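Local structure of cysteine hydrolase (Pseudomonas syringae pv. phaseolicola 1448A, 3IRV) at residues I18-M30 with L134-T147. The protein probably acts as a hydrolase of the isochorismatase-like cysteine hydrolase family, its substrate not being established. Sequence-based numbering, arbitrary orientation. Where two conformers were deposited one is given.
Sequences INPLRTAVIVVDM and LRARDVDTIIVCGT
Ile143 CD1 lies 3.8 Å from Thr23 CG2 on one face of two parallel neighbouring strands, 23-28 and 141-145, and also reaches Ile18 CD1, with helix 210-220 packed against both isoleucines. Ile143 CG1 stands beside its own backbone N (chi1 -64°), and the extended chain beyond it carries CD1 to Thr23. Val25, Val27 and Cys145 line the same face. On the other, with Ile26 and Ile142, Ala24 CB touches Leu134 CD2, from helix 130-136. The paired residues from Thr23 to Cys145 are all buried, and a backbone ladder joins them, its straightest rung running from Ile26 N to Ile143 O (2.8 Å, 179° at the hydrogen). At the end of the strands Val28 CG2 lies against Val144 CG1, Thr147 N donates to Val28 O, and Met30 SD rests on Gly146 CA.

The opposite end is looser and wetter, with Arg137 and Asp138 exposed. The Arg22 guanidinium lies between two carboxylates: Asp140 OD2 sits 3.6 Å above the centre of one face, and Asp138 OD2 is over the other, towards the rim. NE donates to Asp138 O, which lies almost in the guanidinium plane (2.8 Å) and helps to set the group's rotation, whereas the salt bridge from NH2 to Asp138 OD1 (3.2 Å) works by charge alone. Arg22 O accepts from both Asp140 N and Thr141 N, and an ordered water bridges Leu21 O and Arg137 O.

Beyond the strand tip, Asp29 pairs with Lys119. With strand 66-72 on the other edge of 23-28 and helices packed on both faces, the pair forms part of the central parallel sheet of the isochorismatase-like alpha/beta fold.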
ATOM      1  N   ILE A  18     -15.282   4.151 -18.748  1.00 25.33           N
ATOM      2  CA  ILE A  18     -14.414   3.223 -19.459  1.00 25.34           C
ATOM      3  C   ILE A  18     -14.303   3.554 -20.957  1.00 29.22           C
ATOM      4  O   ILE A  18     -15.295   3.554 -21.693  1.00 27.77           O
ATOM      5  CB  ILE A  18     -14.882   1.752 -19.240  1.00 29.90           C
ATOM      6  CG1 ILE A  18     -14.704   1.338 -17.768  1.00 35.75           C
ATOM      7  CG2 ILE A  18     -14.162   0.793 -20.158  1.00 23.05           C
ATOM      8  CD1 ILE A  18     -13.432   0.587 -17.480  1.00 45.25           C
ATOM      9  N   ASN A  19     -13.086   3.875 -21.382  1.00 23.15           N
ATOM     10  CA  ASN A  19     -12.727   3.938 -22.792  1.00 20.69           C
ATOM     11  C   ASN A  19     -11.897   2.696 -23.066  1.00 19.18           C
ATOM     12  O   ASN A  19     -10.755   2.592 -22.584  1.00 17.47           O
ATOM     13  CB  ASN A  19     -11.900   5.197 -23.052  1.00 20.00           C
ATOM     14  CG  ASN A  19     -11.372   5.295 -24.478  1.00 21.57           C
ATOM     15  OD1 ASN A  19     -11.459   4.361 -25.295  1.00 22.98           O
ATOM     16  ND2 ASN A  19     -10.795   6.456 -24.782  1.00 22.68           N
ATOM     17  N   PRO A  20     -12.454   1.728 -23.827  1.00 20.37           N
ATOM     18  CA  PRO A  20     -11.737   0.453 -24.017  1.00 21.96           C
ATOM     19  C   PRO A  20     -10.306   0.599 -24.561  1.00 17.40           C
ATOM     20  O   PRO A  20      -9.420  -0.161 -24.153  1.00 20.55           O
ATOM     21  CB  PRO A  20     -12.624  -0.303 -25.012  1.00 21.87           C
ATOM     22  CG  PRO A  20     -13.983   0.306 -24.845  1.00 27.12           C
ATOM     23  CD  PRO A  20     -13.738   1.752 -24.555  1.00 22.95           C
ATOM     24  N   LEU A  21     -10.083   1.587 -25.442  1.00 18.95           N
ATOM     25  CA  LEU A  21      -8.770   1.861 -26.029  1.00 20.52           C
ATOM     26  C   LEU A  21      -7.728   2.282 -24.990  1.00 17.80           C
ATOM     27  O   LEU A  21      -6.514   2.147 -25.209  1.00 19.74           O
ATOM     28  CB  LEU A  21      -8.867   2.977 -27.083  1.00 25.59           C
ATOM     29  CG  LEU A  21      -9.815   2.828 -28.273  1.00 40.11           C
ATOM     30  CD1 LEU A  21      -9.846   4.135 -29.081  1.00 41.45           C
ATOM     31  CD2 LEU A  21      -9.406   1.655 -29.144  1.00 35.24           C
ATOM     32  N   ARG A  22      -8.214   2.811 -23.871  1.00 15.54           N
ATOM     33  CA  ARG A  22      -7.318   3.344 -22.861  1.00 14.58           C
ATOM     34  C   ARG A  22      -7.454   2.608 -21.522  1.00 14.27           C
ATOM     35  O   ARG A  22      -7.109   3.160 -20.473  1.00 14.52           O
ATOM     36  CB  ARG A  22      -7.553   4.851 -22.670  1.00 15.58           C
ATOM     37  CG  ARG A  22      -7.279   5.692 -23.930  1.00 16.19           C
ATOM     38  CD  ARG A  22      -7.165   7.173 -23.592  1.00 16.68           C
ATOM     39  NE  ARG A  22      -5.939   7.437 -22.844  1.00 15.19           N
ATOM     40  CZ  ARG A  22      -5.586   8.624 -22.353  1.00 17.20           C
ATOM     41  NH1 ARG A  22      -6.402   9.676 -22.508  1.00 17.92           N
ATOM     42  NH2 ARG A  22      -4.433   8.755 -21.705  1.00 19.27           N
ATOM     43  N   THR A  23      -7.905   1.355 -21.595  1.00 14.12           N
ATOM     44  CA  THR A  23      -8.148   0.522 -20.414  1.00 14.84           C
ATOM     45  C   THR A  23      -7.375  -0.794 -20.510  1.00 14.66           C
ATOM     46  O   THR A  23      -7.204  -1.340 -21.608  1.00 14.04           O
ATOM     47  CB  THR A  23      -9.662   0.229 -20.298  1.00 15.11           C
ATOM     48  OG1 THR A  23     -10.356   1.478 -20.246  1.00 13.75           O
ATOM     49  CG2 THR A  23     -10.027  -0.553 -19.020  1.00 14.69           C
ATOM     50  N   ALA A  24      -6.904  -1.301 -19.364  1.00 12.76           N
ATOM     51  CA  ALA A  24      -6.362  -2.648 -19.324  1.00 11.49           C
ATOM     52  C   ALA A  24      -6.891  -3.375 -18.099  1.00 13.00           C
ATOM     53  O   ALA A  24      -7.157  -2.756 -17.077  1.00 15.73           O
ATOM     54  CB  ALA A  24      -4.870  -2.620 -19.245  1.00 12.88           C
ATOM     55  N   VAL A  25      -6.964  -4.699 -18.209  1.00 11.32           N
ATOM     56  CA  VAL A  25      -7.279  -5.556 -17.056  1.00 10.24           C
ATOM     57  C   VAL A  25      -5.984  -6.125 -16.536  1.00 14.22           C
ATOM     58  O   VAL A  25      -5.164  -6.610 -17.317  1.00 15.18           O
ATOM     59  CB  VAL A  25      -8.173  -6.757 -17.472  1.00 11.82           C
ATOM     60  CG1 VAL A  25      -8.321  -7.792 -16.329  1.00 14.74           C
ATOM     61  CG2 VAL A  25      -9.534  -6.235 -17.962  1.00 16.80           C
ATOM     62  N   ILE A  26      -5.803  -6.049 -15.222  1.00 12.49           N
ATOM     63  CA  ILE A  26      -4.615  -6.616 -14.601  0.50 10.90           C
ATOM     64  C   ILE A  26      -5.028  -7.778 -13.690  1.00 13.97           C
ATOM     65  O   ILE A  26      -5.794  -7.612 -12.730  1.00 14.06           O
ATOM     66  CB  ILE A  26      -3.807  -5.576 -13.815  0.50 13.53           C
ATOM     67  CG1 ILE A  26      -3.498  -4.356 -14.696  0.50 11.92           C
ATOM     68  CG2 ILE A  26      -2.511  -6.209 -13.284  0.50 10.83           C
ATOM     69  CD1 ILE A  26      -2.794  -3.246 -13.947  0.50 15.70           C
ATOM     70  N   VAL A  27      -4.534  -8.974 -14.026  1.00 11.87           N
ATOM     71  CA  VAL A  27      -4.850 -10.194 -13.265  1.00  9.86           C
ATOM     72  C   VAL A  27      -3.660 -10.497 -12.352  1.00 14.70           C
ATOM     73  O   VAL A  27      -2.586 -10.935 -12.817  1.00 13.51           O
ATOM     74  CB  VAL A  27      -5.097 -11.404 -14.201  1.00 11.10           C
ATOM     75  CG1 VAL A  27      -5.524 -12.595 -13.380  1.00 13.86           C
ATOM     76  CG2 VAL A  27      -6.182 -11.070 -15.279  1.00 12.31           C
ATOM     77  N   VAL A  28      -3.836 -10.209 -11.067  1.00 12.09           N
ATOM     78  CA  VAL A  28      -2.713 -10.261 -10.133  1.00 11.39           C
ATOM     79  C   VAL A  28      -2.488 -11.659  -9.559  1.00 13.74           C
ATOM     80  O   VAL A  28      -3.339 -12.168  -8.800  1.00 11.78           O
ATOM     81  CB  VAL A  28      -2.927  -9.264  -8.978  1.00 13.20           C
ATOM     82  CG1 VAL A  28      -1.697  -9.258  -8.043  1.00 11.86           C
ATOM     83  CG2 VAL A  28      -3.267  -7.851  -9.537  1.00 10.18           C
ATOM     84  N   ASP A  29      -1.351 -12.266  -9.922  1.00 13.64           N
ATOM     85  CA  ASP A  29      -0.799 -13.437  -9.239  1.00 10.06           C
ATOM     86  C   ASP A  29      -1.781 -14.619  -9.132  1.00 12.09           C
ATOM     87  O   ASP A  29      -1.838 -15.302  -8.100  1.00 12.35           O
ATOM     88  CB  ASP A  29      -0.276 -13.031  -7.853  1.00 11.81           C
ATOM     89  CG  ASP A  29       0.950 -12.126  -7.945  1.00 15.27           C
ATOM     90  OD1 ASP A  29       1.421 -11.887  -9.085  1.00 16.78           O
ATOM     91  OD2 ASP A  29       1.401 -11.640  -6.889  1.00 19.73           O
ATOM     92  N   MET A  30      -2.522 -14.874 -10.209  1.00 11.15           N
ATOM     93  CA  MET A  30      -3.373 -16.078 -10.240  1.00 12.34           C
ATOM     94  C   MET A  30      -2.552 -17.324 -10.617  1.00 11.41           C
ATOM     95  O   MET A  30      -2.818 -18.019 -11.609  1.00 13.90           O
ATOM     96  CB  MET A  30      -4.654 -15.847 -11.057  1.00 11.15           C
ATOM     97  CG  MET A  30      -5.618 -14.842 -10.370  1.00 15.96           C
ATOM     98  SD  MET A  30      -6.250 -15.341  -8.729  1.00  6.77           S
ATOM     99  CE  MET A  30      -7.522 -16.556  -9.311  1.00 15.80           C
ATOM    100  N   LEU A 134       1.660  -0.238 -20.219  1.00 12.02           N
ATOM    101  CA  LEU A 134       0.440   0.568 -20.144  1.00 11.47           C
ATOM    102  C   LEU A 134       0.618   1.878 -20.897  1.00 12.64           C
ATOM    103  O   LEU A 134      -0.222   2.260 -21.717  1.00 16.45           O
ATOM    104  CB  LEU A 134       0.104   0.855 -18.676  1.00 11.85           C
ATOM    105  CG  LEU A 134      -0.281  -0.366 -17.835  1.00 13.60           C
ATOM    106  CD1 LEU A 134      -0.460   0.053 -16.373  1.00 17.27           C
ATOM    107  CD2 LEU A 134      -1.601  -0.964 -18.383  1.00 16.35           C
ATOM    108  N   ARG A 135       1.711   2.589 -20.631  1.00 11.36           N
ATOM    109  CA  ARG A 135       1.854   3.908 -21.274  1.00 11.89           C
ATOM    110  C   ARG A 135       2.112   3.807 -22.771  1.00 14.61           C
ATOM    111  O   ARG A 135       1.654   4.658 -23.520  1.00 15.20           O
ATOM    112  CB  ARG A 135       2.933   4.769 -20.602  1.00 16.60           C
ATOM    113  CG  ARG A 135       2.616   5.144 -19.141  1.00 14.30           C
ATOM    114  CD  ARG A 135       1.320   5.970 -19.000  1.00 17.78           C
ATOM    115  NE  ARG A 135       1.154   6.466 -17.628  1.00 15.66           N
ATOM    116  CZ  ARG A 135       0.082   7.085 -17.151  1.00 18.16           C
ATOM    117  NH1 ARG A 135      -0.977   7.318 -17.921  1.00 17.37           N
ATOM    118  NH2 ARG A 135       0.077   7.476 -15.870  1.00 15.44           N
ATOM    119  N   ALA A 136       2.800   2.741 -23.208  1.00 12.36           N
ATOM    120  CA  ALA A 136       3.007   2.533 -24.660  1.00 13.77           C
ATOM    121  C   ALA A 136       1.664   2.454 -25.413  1.00 16.19           C
ATOM    122  O   ALA A 136       1.561   2.880 -26.580  1.00 17.84           O
ATOM    123  CB  ALA A 136       3.833   1.277 -24.901  1.00 14.63           C
ATOM    124  N   ARG A 137       0.638   1.915 -24.750  1.00 15.15           N
ATOM    125  CA  ARG A 137      -0.700   1.780 -25.354  1.00 17.16           C
ATOM    126  C   ARG A 137      -1.609   2.983 -25.033  1.00 13.32           C
ATOM    127  O   ARG A 137      -2.781   2.998 -25.407  1.00 17.31           O
ATOM    128  CB  ARG A 137      -1.356   0.480 -24.861  1.00 19.48           C
ATOM    129  CG  ARG A 137      -2.582   0.037 -25.671  1.00 32.21           C
ATOM    130  CD  ARG A 137      -3.316  -1.076 -24.959  1.00 38.63           C
ATOM    131  NE  ARG A 137      -4.492  -1.596 -25.654  1.00 30.22           N
ATOM    132  CZ  ARG A 137      -4.460  -2.571 -26.560  1.00 41.59           C
ATOM    133  NH1 ARG A 137      -3.300  -3.129 -26.921  1.00 31.24           N
ATOM    134  NH2 ARG A 137      -5.593  -2.982 -27.116  1.00 41.84           N
ATOM    135  N   ASP A 138      -1.060   3.966 -24.315  1.00 14.63           N
ATOM    136  CA  ASP A 138      -1.781   5.152 -23.846  1.00 12.99           C
ATOM    137  C   ASP A 138      -2.915   4.775 -22.882  1.00 14.55           C
ATOM    138  O   ASP A 138      -3.972   5.436 -22.860  1.00 16.14           O
ATOM    139  CB  ASP A 138      -2.328   6.013 -25.005  1.00 15.61           C
ATOM    140  CG  ASP A 138      -2.556   7.478 -24.604  1.00 20.57           C
ATOM    141  OD1 ASP A 138      -1.939   7.974 -23.622  1.00 20.96           O
ATOM    142  OD2 ASP A 138      -3.376   8.127 -25.286  1.00 22.09           O
ATOM    143  N   VAL A 139      -2.717   3.699 -22.118  1.00 12.28           N
ATOM    144  CA  VAL A 139      -3.734   3.302 -21.138  1.00 12.00           C
ATOM    145  C   VAL A 139      -3.629   4.199 -19.917  1.00 16.58           C
ATOM    146  O   VAL A 139      -2.519   4.481 -19.457  1.00 14.81           O
ATOM    147  CB  VAL A 139      -3.523   1.838 -20.709  1.00 12.63           C
ATOM    148  CG1 VAL A 139      -4.332   1.501 -19.449  1.00 14.31           C
ATOM    149  CG2 VAL A 139      -3.863   0.907 -21.877  1.00 16.99           C
ATOM    150  N   ASP A 140      -4.776   4.656 -19.412  1.00 13.86           N
ATOM    151  CA  ASP A 140      -4.780   5.426 -18.153  1.00 11.86           C
ATOM    152  C   ASP A 140      -5.776   4.887 -17.119  1.00 11.88           C
ATOM    153  O   ASP A 140      -5.954   5.479 -16.043  1.00 14.90           O
ATOM    154  CB  ASP A 140      -5.012   6.925 -18.410  1.00 15.76           C
ATOM    155  CG  ASP A 140      -6.445   7.250 -18.818  1.00 15.40           C
ATOM    156  OD1 ASP A 140      -7.249   6.337 -19.089  1.00 14.70           O
ATOM    157  OD2 ASP A 140      -6.771   8.461 -18.880  1.00 21.32           O
ATOM    158  N   THR A 141      -6.419   3.774 -17.462  1.00 12.85           N
ATOM    159  CA  THR A 141      -7.421   3.182 -16.595  1.00 13.18           C
ATOM    160  C   THR A 141      -7.132   1.697 -16.468  1.00 14.29           C
ATOM    161  O   THR A 141      -6.949   1.001 -17.484  1.00 13.13           O
ATOM    162  CB  THR A 141      -8.830   3.409 -17.166  1.00 16.63           C
ATOM    163  OG1 THR A 141      -9.026   4.817 -17.370  1.00 14.78           O
ATOM    164  CG2 THR A 141      -9.897   2.844 -16.204  1.00 14.63           C
ATOM    165  N   ILE A 142      -7.050   1.214 -15.228  1.00 12.96           N
ATOM    166  CA  ILE A 142      -6.761  -0.208 -14.985  1.00 12.36           C
ATOM    167  C   ILE A 142      -7.808  -0.856 -14.083  1.00 12.64           C
ATOM    168  O   ILE A 142      -8.233  -0.260 -13.091  1.00 12.03           O
ATOM    169  CB  ILE A 142      -5.326  -0.438 -14.421  1.00 13.05           C
ATOM    170  CG1 ILE A 142      -5.100   0.309 -13.090  1.00 15.00           C
ATOM    171  CG2 ILE A 142      -4.243  -0.030 -15.453  1.00 14.39           C
ATOM    172  CD1 ILE A 142      -3.707   0.038 -12.446  1.00 14.73           C
ATOM    173  N   ILE A 143      -8.185  -2.091 -14.434  1.00 10.82           N
ATOM    174  CA  ILE A 143      -9.165  -2.866 -13.662  1.00 10.95           C
ATOM    175  C   ILE A 143      -8.372  -3.972 -12.976  1.00 12.97           C
ATOM    176  O   ILE A 143      -7.727  -4.766 -13.674  1.00 13.89           O
ATOM    177  CB  ILE A 143     -10.194  -3.515 -14.625  1.00 12.99           C
ATOM    178  CG1 ILE A 143     -10.994  -2.404 -15.328  1.00 14.46           C
ATOM    179  CG2 ILE A 143     -11.135  -4.463 -13.876  1.00 16.96           C
ATOM    180  CD1 ILE A 143     -11.785  -2.898 -16.549  1.00 18.09           C
ATOM    181  N   VAL A 144      -8.426  -4.044 -11.639  1.00 13.17           N
ATOM    182  CA  VAL A 144      -7.545  -4.941 -10.890  1.00 11.65           C
ATOM    183  C   VAL A 144      -8.360  -6.079 -10.288  1.00 12.18           C
ATOM    184  O   VAL A 144      -9.404  -5.833  -9.648  1.00 12.48           O
ATOM    185  CB  VAL A 144      -6.786  -4.178  -9.778  1.00 13.60           C
ATOM    186  CG1 VAL A 144      -5.994  -5.144  -8.880  1.00 13.88           C
ATOM    187  CG2 VAL A 144      -5.851  -3.118 -10.411  1.00 12.63           C
ATOM    188  N   CYS A 145      -7.899  -7.305 -10.539  1.00 13.33           N
ATOM    189  CA  CYS A 145      -8.450  -8.503  -9.917  1.00 13.26           C
ATOM    190  C   CYS A 145      -7.315  -9.455  -9.569  1.00 12.35           C
ATOM    191  O   CYS A 145      -6.168  -9.228  -9.996  1.00 12.00           O
ATOM    192  CB  CYS A 145      -9.441  -9.169 -10.869  1.00 13.65           C
ATOM    193  SG  CYS A 145      -8.668  -9.752 -12.446  1.00 15.02           S
ATOM    194  N   GLY A 146      -7.609 -10.498  -8.783  1.00 11.90           N
ATOM    195  CA  GLY A 146      -6.587 -11.486  -8.419  1.00 12.78           C
ATOM    196  C   GLY A 146      -6.391 -11.631  -6.928  1.00 14.20           C
ATOM    197  O   GLY A 146      -7.347 -11.521  -6.194  1.00 12.84           O
ATOM    198  N   THR A 147      -5.146 -11.881  -6.483  1.00 13.04           N
ATOM    199  CA  THR A 147      -4.882 -12.160  -5.064  1.00 12.56           C
ATOM    200  C   THR A 147      -3.436 -11.672  -4.754  1.00 14.92           C
ATOM    201  O   THR A 147      -2.617 -11.637  -5.675  1.00 13.74           O
ATOM    202  CB  THR A 147      -5.067 -13.708  -4.774  1.00 14.62           C
ATOM    203  OG1 THR A 147      -5.245 -13.955  -3.368  1.00 14.45           O
ATOM    204  CG2 THR A 147      -3.850 -14.523  -5.271  1.00 13.64           C
TER
HETATM  205  O   HOH W   1     -11.019   4.293 -19.551  1.00 27.90           O
HETATM  206  O   HOH W   2      -5.000   3.849 -26.676  1.00 39.18           O
HETATM  207  O   HOH W   3      -1.735   7.177 -20.779  1.00 25.16           O
HETATM  208  O   HOH W   4      -6.740  -1.827 -24.224  1.00 17.09           O
HETATM  209  O   HOH W   5       0.187 -12.481  -4.550  1.00 31.60           O